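PDB 7CGH: PUM-HD domain-containing protein from Caenorhabditis elegans, which binds RNA through its Pumilio homology domain, the part crystallised here, and probably recognises the 3' untranslated regions of messenger RNAs. Local coordinates for residues H157-A162 / C195-R200; C149-N154 / Y186-D191; Q302-Q307 / P337-F342. All blocks are in the same frame, centred on the assembly; numbering follows the deposited sequence.

Interaction 1: residues H157-A162 / C195-R200. With nucleotides of chain B.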
loop_
_atom_site.group_PDB
_atom_site.type_symbol
_atom_site.label_atom_id
_atom_site.label_comp_id
_atom_site.label_asym_id
_atom_site.label_seq_id
_atom_site.Cartn_x
_atom_site.Cartn_y
_atom_site.Cartn_z
ATOM N N HIS A 157 7.237 -4.680 0.037
ATOM C CA HIS A 157 7.054 -4.239 1.425
ATOM C C HIS A 157 8.303 -3.557 1.969
ATOM O O HIS A 157 8.192 -2.643 2.782
ATOM C CB HIS A 157 6.659 -5.415 2.342
ATOM C CG HIS A 157 5.437 -6.149 1.893
ATOM N ND1 HIS A 157 4.160 -5.744 2.221
ATOM C CD2 HIS A 157 5.294 -7.247 1.113
ATOM C CE1 HIS A 157 3.285 -6.570 1.672
ATOM N NE2 HIS A 157 3.949 -7.494 0.999
ATOM N N VAL A 158 9.489 -3.959 1.515
ATOM C CA VAL A 158 10.716 -3.266 1.913
ATOM C C VAL A 158 10.758 -1.876 1.297
ATOM O O VAL A 158 11.124 -0.899 1.957
ATOM C CB VAL A 158 11.953 -4.090 1.509
ATOM C CG1 VAL A 158 13.236 -3.349 1.871
ATOM C CG2 VAL A 158 11.893 -5.492 2.141
ATOM N N VAL A 159 10.371 -1.762 0.023
ATOM C CA VAL A 159 10.351 -0.454 -0.621
ATOM C C VAL A 159 9.266 0.429 -0.015
ATOM O O VAL A 159 9.479 1.626 0.199
ATOM C CB VAL A 159 10.155 -0.604 -2.135
ATOM C CG1 VAL A 159 10.008 0.737 -2.733
ATOM C CG2 VAL A 159 11.316 -1.406 -2.763
ATOM N N GLN A 160 8.071 -0.132 0.228
ATOM C CA GLN A 160 7.054 0.634 0.940
ATOM C C GLN A 160 7.596 1.121 2.282
ATOM O O GLN A 160 7.401 2.278 2.663
ATOM C CB GLN A 160 5.798 -0.211 1.169
ATOM C CG GLN A 160 4.977 -0.609 -0.047
ATOM C CD GLN A 160 3.637 -1.215 0.371
ATOM O OE1 GLN A 160 2.787 -0.525 0.921
ATOM N NE2 GLN A 160 3.463 -2.514 0.150
ATOM N N LYS A 161 8.286 0.242 3.009
ATOM C CA LYS A 161 8.820 0.611 4.314
ATOM C C LYS A 161 9.831 1.732 4.189
ATOM O O LYS A 161 9.914 2.598 5.068
ATOM C CB LYS A 161 9.461 -0.600 4.993
ATOM C CG LYS A 161 9.901 -0.331 6.420
ATOM C CD LYS A 161 8.700 0.048 7.269
ATOM C CE LYS A 161 8.567 -0.842 8.490
ATOM N NZ LYS A 161 7.492 -0.358 9.408
ATOM N N ALA A 162 10.617 1.730 3.109
ATOM C CA ALA A 162 11.596 2.791 2.928
ATOM C C ALA A 162 10.897 4.132 2.777
ATOM O O ALA A 162 11.263 5.114 3.430
ATOM C CB ALA A 162 12.482 2.496 1.719
ATOM N N CYS A 195 1.957 -1.505 -7.575
ATOM C CA CYS A 195 0.976 -0.445 -7.365
ATOM C C CYS A 195 0.997 0.068 -5.933
ATOM O O CYS A 195 0.651 1.232 -5.686
ATOM C CB CYS A 195 -0.428 -0.926 -7.726
ATOM S SG CYS A 195 -1.156 -2.089 -6.579
ATOM N N ARG A 196 1.394 -0.772 -4.976
ATOM C CA ARG A 196 1.466 -0.285 -3.601
ATOM C C ARG A 196 2.649 0.660 -3.416
ATOM O O ARG A 196 2.572 1.597 -2.609
ATOM C CB ARG A 196 1.559 -1.451 -2.616
ATOM C CG ARG A 196 0.659 -2.631 -2.935
ATOM C CD ARG A 196 1.305 -3.934 -2.416
ATOM N NE ARG A 196 0.434 -5.102 -2.572
ATOM C CZ ARG A 196 0.677 -6.290 -2.032
ATOM N NH1 ARG A 196 1.766 -6.461 -1.292
ATOM N NH2 ARG A 196 -0.170 -7.299 -2.225
ATOM N N VAL A 197 3.739 0.434 -4.158
ATOM C CA VAL A 197 4.880 1.340 -4.105
ATOM C C VAL A 197 4.501 2.712 -4.652
ATOM O O VAL A 197 4.823 3.742 -4.046
ATOM C CB VAL A 197 6.076 0.744 -4.863
ATOM C CG1 VAL A 197 7.228 1.770 -4.912
ATOM C CG2 VAL A 197 6.534 -0.541 -4.172
ATOM N N VAL A 198 3.819 2.745 -5.811
ATOM C CA VAL A 198 3.346 4.006 -6.381
ATOM C C VAL A 198 2.483 4.744 -5.370
ATOM O O VAL A 198 2.653 5.949 -5.148
ATOM C CB VAL A 198 2.581 3.756 -7.700
ATOM C CG1 VAL A 198 2.029 5.062 -8.269
ATOM C CG2 VAL A 198 3.471 3.073 -8.739
ATOM N N GLN A 199 1.571 4.028 -4.709
ATOM C CA GLN A 199 0.685 4.693 -3.757
ATOM C C GLN A 199 1.461 5.255 -2.573
ATOM O O GLN A 199 1.211 6.386 -2.144
ATOM C CB GLN A 199 -0.402 3.737 -3.275
ATOM C CG GLN A 199 -1.439 3.364 -4.313
ATOM C CD GLN A 199 -2.312 2.202 -3.851
ATOM O OE1 GLN A 199 -3.114 2.345 -2.932
ATOM N NE2 GLN A 199 -2.138 1.039 -4.476
ATOM N N ARG A 200 2.397 4.490 -2.017
ATOM C CA ARG A 200 3.185 5.042 -0.916
ATOM C C ARG A 200 3.915 6.281 -1.381
ATOM O O ARG A 200 4.050 7.255 -0.629
ATOM C CB ARG A 200 4.202 4.032 -0.364
ATOM C CG ARG A 200 3.655 2.785 0.288
ATOM C CD ARG A 200 2.826 3.035 1.544
ATOM N NE ARG A 200 1.446 3.386 1.230
ATOM C CZ ARG A 200 0.540 2.552 0.711
ATOM N NH1 ARG A 200 -0.687 2.994 0.454
ATOM N NH2 ARG A 200 0.858 1.282 0.418
ATOM P P A B 6 -2.362 -8.498 3.516
ATOM O OP1 A B 6 -3.778 -8.954 3.588
ATOM O OP2 A B 6 -1.961 -7.431 4.456
ATOM O "O5'" A B 6 -1.420 -9.771 3.714
ATOM C "C5'" A B 6 -1.255 -10.713 2.663
ATOM C "C4'" A B 6 0.017 -11.501 2.815
ATOM O "O4'" A B 6 1.127 -10.805 2.182
ATOM C "C3'" A B 6 0.492 -11.727 4.244
ATOM O "O3'" A B 6 -0.191 -12.773 4.888
ATOM C "C2'" A B 6 1.981 -11.981 4.051
ATOM O "O2'" A B 6 2.207 -13.286 3.539
ATOM C "C1'" A B 6 2.296 -10.961 2.956
ATOM N N9 A B 6 2.605 -9.659 3.570
ATOM C C8 A B 6 1.750 -8.678 4.036
ATOM N N7 A B 6 2.371 -7.648 4.582
ATOM C C5 A B 6 3.709 -7.970 4.468
ATOM C C6 A B 6 4.889 -7.299 4.829
ATOM N N6 A B 6 4.932 -6.097 5.414
ATOM N N1 A B 6 6.060 -7.927 4.569
ATOM C C2 A B 6 6.035 -9.132 3.987
ATOM N N3 A B 6 4.995 -9.861 3.594
ATOM C C4 A B 6 3.860 -9.215 3.866
ATOM P P A B 4 -11.807 -7.489 -3.553
ATOM O OP1 A B 4 -11.627 -8.961 -3.606
ATOM O OP2 A B 4 -12.505 -6.877 -2.388
ATOM O "O5'" A B 4 -10.379 -6.796 -3.625
ATOM C "C5'" A B 4 -9.418 -6.980 -2.609
ATOM C "C4'" A B 4 -8.042 -7.032 -3.211
ATOM O "O4'" A B 4 -7.800 -5.838 -3.998
ATOM C "C3'" A B 4 -6.912 -7.065 -2.210
ATOM O "O3'" A B 4 -6.681 -8.383 -1.737
ATOM C "C2'" A B 4 -5.750 -6.466 -2.995
ATOM O "O2'" A B 4 -5.193 -7.444 -3.857
ATOM C "C1'" A B 4 -6.467 -5.423 -3.855
ATOM N N9 A B 4 -6.482 -4.055 -3.280
ATOM C C8 A B 4 -7.503 -3.418 -2.611
ATOM N N7 A B 4 -7.224 -2.175 -2.248
ATOM C C5 A B 4 -5.938 -1.951 -2.725
ATOM C C6 A B 4 -5.031 -0.843 -2.697
ATOM N N6 A B 4 -5.216 0.350 -2.146
ATOM N N1 A B 4 -3.832 -0.995 -3.282
ATOM C C2 A B 4 -3.537 -2.168 -3.849
ATOM N N3 A B 4 -4.289 -3.269 -3.941
ATOM C C4 A B 4 -5.484 -3.110 -3.355
ATOM P P C B 5 -6.648 -8.674 -0.162
ATOM O OP1 C B 5 -6.575 -10.150 -0.001
ATOM O OP2 C B 5 -7.702 -7.932 0.559
ATOM O "O5'" C B 5 -5.243 -8.068 0.286
ATOM C "C5'" C B 5 -4.056 -8.454 -0.388
ATOM C "C4'" C B 5 -2.966 -7.450 -0.145
ATOM O "O4'" C B 5 -3.307 -6.192 -0.790
ATOM C "C3'" C B 5 -2.746 -7.062 1.311
ATOM O "O3'" C B 5 -1.986 -8.030 2.015
ATOM C "C2'" C B 5 -2.070 -5.694 1.196
ATOM O "O2'" C B 5 -0.679 -5.811 0.953
ATOM C "C1'" C B 5 -2.719 -5.124 -0.078
ATOM N N1 C B 5 -3.716 -4.071 0.212
ATOM C C2 C B 5 -3.235 -2.753 0.193
ATOM O O2 C B 5 -2.040 -2.552 -0.080
ATOM N N3 C B 5 -4.075 -1.729 0.465
ATOM C C4 C B 5 -5.346 -1.991 0.745
ATOM N N4 C B 5 -6.131 -0.941 0.999
ATOM C C5 C B 5 -5.862 -3.324 0.783
ATOM C C6 C B 5 -5.024 -4.336 0.517
#

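Interaction 2: residues C149-N154 / Y186-D191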
loop_
_atom_site.group_PDB
_atom_site.type_symbol
_atom_site.label_atom_id
_atom_site.label_comp_id
_atom_site.label_asym_id
_atom_site.label_seq_id
_atom_site.Cartn_x
_atom_site.Cartn_y
_atom_site.Cartn_z
ATOM N N CYS A 149 12.909 -5.274 -7.154
ATOM C CA CYS A 149 12.431 -5.277 -5.771
ATOM C C CYS A 149 11.033 -4.648 -5.634
ATOM O O CYS A 149 10.213 -5.125 -4.844
ATOM C CB CYS A 149 13.447 -4.563 -4.889
ATOM S SG CYS A 149 13.306 -4.906 -3.134
ATOM N N MET A 150 10.743 -3.595 -6.408
ATOM C CA MET A 150 9.452 -2.905 -6.307
ATOM C C MET A 150 8.275 -3.825 -6.579
ATOM O O MET A 150 7.230 -3.706 -5.931
ATOM C CB MET A 150 9.358 -1.753 -7.303
ATOM C CG MET A 150 10.386 -0.721 -7.172
ATOM S SD MET A 150 10.089 0.480 -8.458
ATOM C CE MET A 150 10.075 1.945 -7.439
ATOM N N LYS A 151 8.377 -4.683 -7.593
ATOM C CA LYS A 151 7.250 -5.542 -7.918
ATOM C C LYS A 151 7.442 -6.977 -7.430
ATOM O O LYS A 151 6.739 -7.874 -7.907
ATOM C CB LYS A 151 6.940 -5.502 -9.421
ATOM C CG LYS A 151 8.114 -5.733 -10.329
ATOM C CD LYS A 151 7.973 -4.946 -11.622
ATOM C CE LYS A 151 6.982 -5.580 -12.567
ATOM N NZ LYS A 151 7.470 -5.513 -13.975
ATOM N N ASP A 152 8.338 -7.207 -6.459
ATOM C CA ASP A 152 8.459 -8.528 -5.849
ATOM C C ASP A 152 7.394 -8.697 -4.778
ATOM O O ASP A 152 7.081 -7.753 -4.046
ATOM C CB ASP A 152 9.843 -8.753 -5.228
ATOM C CG ASP A 152 10.019 -10.195 -4.693
ATOM O OD1 ASP A 152 10.325 -11.087 -5.509
ATOM O OD2 ASP A 152 9.830 -10.446 -3.472
ATOM N N GLN A 153 6.833 -9.914 -4.699
ATOM C CA GLN A 153 5.842 -10.235 -3.672
ATOM C C GLN A 153 6.379 -9.946 -2.273
ATOM O O GLN A 153 5.624 -9.521 -1.391
ATOM C CB GLN A 153 5.401 -11.707 -3.805
ATOM C CG GLN A 153 4.682 -12.271 -2.566
ATOM C CD GLN A 153 3.539 -13.257 -2.882
ATOM O OE1 GLN A 153 3.724 -14.261 -3.593
ATOM N NE2 GLN A 153 2.348 -12.965 -2.340
ATOM N N ASN A 154 7.679 -10.132 -2.059
ATOM C CA ASN A 154 8.296 -9.756 -0.792
ATOM C C ASN A 154 8.961 -8.384 -0.848
ATOM O O ASN A 154 8.798 -7.582 0.082
ATOM C CB ASN A 154 9.314 -10.820 -0.363
ATOM C CG ASN A 154 8.679 -12.200 -0.186
ATOM O OD1 ASN A 154 7.585 -12.331 0.364
ATOM N ND2 ASN A 154 9.354 -13.223 -0.677
ATOM N N TYR A 186 3.331 3.040 -15.527
ATOM C CA TYR A 186 2.254 2.169 -15.991
ATOM C C TYR A 186 2.482 0.726 -15.540
ATOM O O TYR A 186 1.602 0.098 -14.944
ATOM C CB TYR A 186 2.135 2.211 -17.518
ATOM C CG TYR A 186 1.150 1.173 -17.990
ATOM C CD1 TYR A 186 -0.207 1.451 -18.020
ATOM C CD2 TYR A 186 1.568 -0.108 -18.360
ATOM C CE1 TYR A 186 -1.121 0.489 -18.404
ATOM C CE2 TYR A 186 0.659 -1.069 -18.749
ATOM C CZ TYR A 186 -0.680 -0.758 -18.759
ATOM O OH TYR A 186 -1.588 -1.690 -19.148
ATOM N N GLU A 187 3.644 0.169 -15.888
ATOM C CA GLU A 187 4.013 -1.185 -15.489
ATOM C C GLU A 187 3.859 -1.381 -13.984
ATOM O O GLU A 187 3.290 -2.380 -13.530
ATOM C CB GLU A 187 5.455 -1.456 -15.949
ATOM C CG GLU A 187 6.207 -2.625 -15.294
ATOM C CD GLU A 187 7.734 -2.589 -15.595
ATOM O OE1 GLU A 187 8.162 -1.784 -16.460
ATOM O OE2 GLU A 187 8.506 -3.360 -14.983
ATOM N N MET A 188 4.345 -0.422 -13.190
ATOM C CA MET A 188 4.163 -0.516 -11.745
ATOM C C MET A 188 2.697 -0.344 -11.354
ATOM O O MET A 188 2.201 -1.053 -10.469
ATOM C CB MET A 188 5.034 0.519 -11.042
ATOM C CG MET A 188 6.517 0.282 -11.240
ATOM S SD MET A 188 7.058 -1.255 -10.474
ATOM C CE MET A 188 8.708 -1.398 -11.200
ATOM N N SER A 189 1.977 0.574 -12.013
ATOM C CA SER A 189 0.611 0.858 -11.577
ATOM C C SER A 189 -0.317 -0.322 -11.811
ATOM O O SER A 189 -1.285 -0.493 -11.066
ATOM C CB SER A 189 0.066 2.095 -12.274
ATOM O OG SER A 189 0.662 3.259 -11.741
ATOM N N VAL A 190 -0.032 -1.161 -12.817
ATOM C CA VAL A 190 -0.850 -2.347 -13.043
ATOM C C VAL A 190 -0.268 -3.595 -12.399
ATOM O O VAL A 190 -0.819 -4.682 -12.581
ATOM C CB VAL A 190 -1.094 -2.564 -14.552
ATOM C CG1 VAL A 190 -1.660 -1.304 -15.131
ATOM C CG2 VAL A 190 0.198 -2.986 -15.283
ATOM N N ASP A 191 0.777 -3.474 -11.631
ATOM C CA ASP A 191 1.327 -4.650 -10.963
ATOM C C ASP A 191 0.725 -4.790 -9.564
ATOM O O ASP A 191 0.522 -3.782 -8.874
ATOM C CB ASP A 191 2.842 -4.549 -10.867
ATOM C CG ASP A 191 3.465 -5.778 -10.269
ATOM O OD1 ASP A 191 3.925 -6.650 -11.043
ATOM O OD2 ASP A 191 3.493 -5.876 -9.022
#

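Interaction 3: residues Q302-Q307 / P337-F342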
loop_
_atom_site.group_PDB
_atom_site.type_symbol
_atom_site.label_atom_id
_atom_site.label_comp_id
_atom_site.label_asym_id
_atom_site.label_seq_id
_atom_site.Cartn_x
_atom_site.Cartn_y
_atom_site.Cartn_z
ATOM N N GLN A 302 -29.215 6.282 -18.674
ATOM C CA GLN A 302 -28.450 5.148 -19.184
ATOM C C GLN A 302 -27.542 4.575 -18.102
ATOM O O GLN A 302 -27.452 3.352 -17.937
ATOM C CB GLN A 302 -27.615 5.572 -20.394
ATOM C CG GLN A 302 -28.374 6.294 -21.481
ATOM C CD GLN A 302 -27.451 6.798 -22.557
ATOM O OE1 GLN A 302 -26.484 6.129 -22.920
ATOM N NE2 GLN A 302 -27.733 7.982 -23.076
ATOM N N MET A 303 -26.877 5.449 -17.342
ATOM C CA MET A 303 -26.013 4.973 -16.269
ATOM C C MET A 303 -26.788 4.163 -15.252
ATOM O O MET A 303 -26.257 3.197 -14.701
ATOM C CB MET A 303 -25.314 6.139 -15.587
ATOM C CG MET A 303 -24.200 6.690 -16.422
ATOM S SD MET A 303 -23.585 8.231 -15.744
ATOM C CE MET A 303 -23.100 7.702 -14.095
ATOM N N MET A 304 -28.049 4.514 -15.020
ATOM C CA MET A 304 -28.840 3.783 -14.039
ATOM C C MET A 304 -29.175 2.365 -14.489
ATOM O O MET A 304 -29.494 1.528 -13.639
ATOM C CB MET A 304 -30.112 4.562 -13.724
ATOM C CG MET A 304 -29.831 5.888 -13.048
ATOM S SD MET A 304 -31.327 6.701 -12.486
ATOM C CE MET A 304 -31.836 5.547 -11.222
ATOM N N LYS A 305 -29.086 2.068 -15.787
ATOM C CA LYS A 305 -29.374 0.739 -16.326
ATOM C C LYS A 305 -28.126 -0.126 -16.489
ATOM O O LYS A 305 -28.181 -1.161 -17.161
ATOM C CB LYS A 305 -30.069 0.860 -17.679
ATOM C CG LYS A 305 -31.386 1.610 -17.680
ATOM C CD LYS A 305 -31.684 2.104 -19.095
ATOM C CE LYS A 305 -33.140 2.472 -19.274
ATOM N NZ LYS A 305 -33.403 2.988 -20.656
ATOM N N ASP A 306 -27.003 0.281 -15.915
ATOM C CA ASP A 306 -25.717 -0.345 -16.172
ATOM C C ASP A 306 -25.183 -0.947 -14.887
ATOM O O ASP A 306 -25.256 -0.327 -13.823
ATOM C CB ASP A 306 -24.702 0.656 -16.736
ATOM C CG ASP A 306 -23.288 0.109 -16.734
ATOM O OD1 ASP A 306 -22.955 -0.642 -17.670
ATOM O OD2 ASP A 306 -22.510 0.404 -15.792
ATOM N N GLN A 307 -24.624 -2.154 -15.022
ATOM C CA GLN A 307 -24.138 -2.940 -13.890
ATOM C C GLN A 307 -23.191 -2.166 -12.976
ATOM O O GLN A 307 -23.190 -2.390 -11.768
ATOM C CB GLN A 307 -23.440 -4.208 -14.415
ATOM C CG GLN A 307 -22.227 -3.952 -15.328
ATOM C CD GLN A 307 -21.553 -5.259 -15.782
ATOM O OE1 GLN A 307 -21.665 -6.294 -15.113
ATOM N NE2 GLN A 307 -20.872 -5.214 -16.931
ATOM N N PRO A 337 -40.356 4.434 -14.092
ATOM C CA PRO A 337 -40.948 3.078 -14.192
ATOM C C PRO A 337 -40.387 2.298 -15.369
ATOM O O PRO A 337 -40.374 1.057 -15.352
ATOM C CB PRO A 337 -42.456 3.353 -14.333
ATOM C CG PRO A 337 -42.632 4.840 -13.996
ATOM C CD PRO A 337 -41.346 5.485 -14.399
ATOM N N VAL A 338 -39.877 3.023 -16.367
ATOM C CA VAL A 338 -39.006 2.511 -17.409
ATOM C C VAL A 338 -37.691 1.967 -16.857
ATOM O O VAL A 338 -37.028 1.165 -17.525
ATOM C CB VAL A 338 -38.774 3.653 -18.416
ATOM C CG1 VAL A 338 -37.938 3.191 -19.603
ATOM C CG2 VAL A 338 -40.122 4.232 -18.855
ATOM N N LEU A 339 -37.292 2.377 -15.647
ATOM C CA LEU A 339 -36.075 1.854 -15.025
ATOM C C LEU A 339 -36.345 0.668 -14.109
ATOM O O LEU A 339 -35.454 -0.170 -13.915
ATOM C CB LEU A 339 -35.357 2.955 -14.230
ATOM C CG LEU A 339 -34.751 4.122 -15.006
ATOM C CD1 LEU A 339 -34.390 5.288 -14.103
ATOM C CD2 LEU A 339 -33.539 3.653 -15.749
ATOM N N ARG A 340 -37.553 0.576 -13.536
ATOM C CA ARG A 340 -37.888 -0.591 -12.722
ATOM C C ARG A 340 -37.999 -1.849 -13.581
ATOM O O ARG A 340 -37.790 -2.964 -13.082
ATOM C CB ARG A 340 -39.183 -0.342 -11.943
ATOM N N GLN A 341 -38.301 -1.683 -14.876
ATOM C CA GLN A 341 -38.311 -2.814 -15.800
ATOM C C GLN A 341 -36.958 -3.519 -15.850
ATOM O O GLN A 341 -36.890 -4.719 -16.141
ATOM C CB GLN A 341 -38.708 -2.333 -17.198
ATOM N N PHE A 342 -35.880 -2.802 -15.565
ATOM C CA PHE A 342 -34.538 -3.310 -15.777
ATOM C C PHE A 342 -34.092 -4.181 -14.601
ATOM O O PHE A 342 -34.689 -4.132 -13.520
ATOM C CB PHE A 342 -33.591 -2.132 -16.000
ATOM C CG PHE A 342 -33.479 -1.714 -17.442
ATOM C CD1 PHE A 342 -32.282 -1.884 -18.140
ATOM C CD2 PHE A 342 -34.573 -1.169 -18.114
ATOM C CE1 PHE A 342 -32.170 -1.503 -19.486
ATOM C CE2 PHE A 342 -34.471 -0.795 -19.456
ATOM C CZ PHE A 342 -33.264 -0.962 -20.143
#

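Interaction 1: residues H157-A162 / C195-R200
Arg196, Val197 and Arg200 reach across to His157, Val159 and Gln160 where segments 195-200 and 157-162, on helices 194-204 and 155-165, run almost parallel, a worked example of how adjacent Pumilio repeats share their RNA. The second segment starts at Cys195, whose SG lies 3.6 Å from C2 of A4 of chain B. Arg196 extends toward His157, its NH1 3.3 Å from His157 NE2, which sits at the guanidinium edge. O2' of C5 of chain B lies over the centre of that guanidinium, while A6 of chain B covers one face of the imidazole. Val197 CG1 meets Val159 CG1 at 3.7 Å. Gln199 reads the adenine of A4 twice: NE2 donates to N1 (2.9 Å) and OE1 accepts from N6 (3.0 Å), as expected of the cysteine-glutamine pair that selects adenine in this family. Arg200, bent at chi2 (-63°) and chi3 (83°), turns NH2 back onto Gln160 OE1, a 2.7 Å bond with an N-H...O angle of 145°; Gln160 NE2 rests against Arg196 CB and also bonds Asn156. With an alanine here in place of Gln160, Arg200 NH2 would probably lose this acceptor and Arg196 the amide beside it. Helix 119-129 packs beside His157 and helix 230-240 beside Cys195 and Gln199, while helix 146-150 touches both Val159 and Val197.

Interaction 2: residues C149-N154 / Y186-D191
The carboxylates of Glu187 and Asp191 receive Lys151 in two quite different ways. Over one face of the Asp191 carboxylate lies the Lys151 CB, 3.5 Å from OD2, whereas Glu187 is met at its rim: Lys151 NZ comes to OE2 on the anti side, 21° out of the carboxylate plane. The third flat group, the Tyr186 ring, has Val190 CG1 over one face and forms a cation-pi pair with Arg220. All this belongs to the stacked-repeat architecture of the Pumilio domain, at the place where a short helix in each of two successive predicted repeats turns into the long helix that follows. Lys151 reaches from its turn to Glu187 on the other short helix and to Asp191 in the turn after it. Its CG takes the position between the backbone N and the carbonyl carbon (chi1 51°), and further bends along the chain carry the amine past Asp191 to Glu187. The resulting salt bridge, 2.6 Å from NZ to OE2, gives this oxygen one of its partners; His147 NE2 is another. Asp191 OD1 stands 4.7 Å from Lys151 NZ, so a favourable electrostatic influence is possible, though the charged atoms do not touch, and the stronger ties of this carboxylate run to its own helix start, where OD2 accepts from the backbone N of Tyr193 and Gly194. Asp152 plays the same part in the corresponding turn of the preceding predicted repeat, OD2 accepting from Asn154 N at 2.6 Å and from Gly155 N. Beneath the charged layer two methionines meet at about a right angle, with Leu178 of helix 172-178 against both. Met188 CE touches both the other methionine and the lysine chain, 3.6 Å from Met150 SD and 3.6 Å from Lys151 CD.

Interaction 3: residues Q302-Q307 / P337-F342
Lys305 has its CG anti to the carbonyl carbon (chi1 -60°) and an extended chain beyond, a combination that lays its methylenes over one face of the Phe342 ring. Leu339 also starts with CG anti to its carbonyl carbon (chi1 -67°), and its two methyls divide between the residues opposite: CD2 lies mainly against Lys305 and CD1 against Met304. The central interaction is a CH-pi contact, with Lys305 CG 3.7 Å from the Phe342 ring centroid and 16° off the ring normal. Farther along the same chain, Lys305 CE approaches Phe342 CE2 at 3.5 Å, so the lysine follows the ring from CB to CE instead of touching it at one point. Leu339 crosses this chain at about a right angle, its CD2 3.5 Å from Lys305 CG. Deeper in, Met304 SD lies 3.7 Å from Leu339 CD1, and the bend at the end of the methionine chain places its CE 3.9 Å from the same methyl.

No hydrogen bond joins the two segments, and the lysine contributes here through its hydrocarbon part. A backbone bond of 3.1 Å runs from Phe342 N to Leu339 O. Met304 also packs on Ile348 and Leu349 of helix 345-351, and Leu349 meets Leu339 as well. Next to Lys305, Asp306 caps the start of helix 309-319. This is the closing layer of a helical-repeat solenoid: the short helix and turn of the last predicted Pumilio repeat are covered by the C-terminal segment of the Pumilio homology domain.

Overall arrangement
From the N terminus, helix 146-150 and its turn open interaction 2, and helix 155-165 opens interaction 1 directly afterwards. The chain then passes through helix 172-178 before residues 186-191 close interaction 2 and residues 195-200 close interaction 1. The two loops therefore cross without nesting, and both fasten the predicted repeat 141-176 to the repeat 177-215, one through the turns after short helices and the other through long RNA-facing helices. They touch, Val197 CG2 lying 3.7 Å from Met150 O. Interaction 3 follows in series, its centre about 41 Å from that of interaction 1, and closes a separate loop joining the last predicted repeat to the C-terminal end.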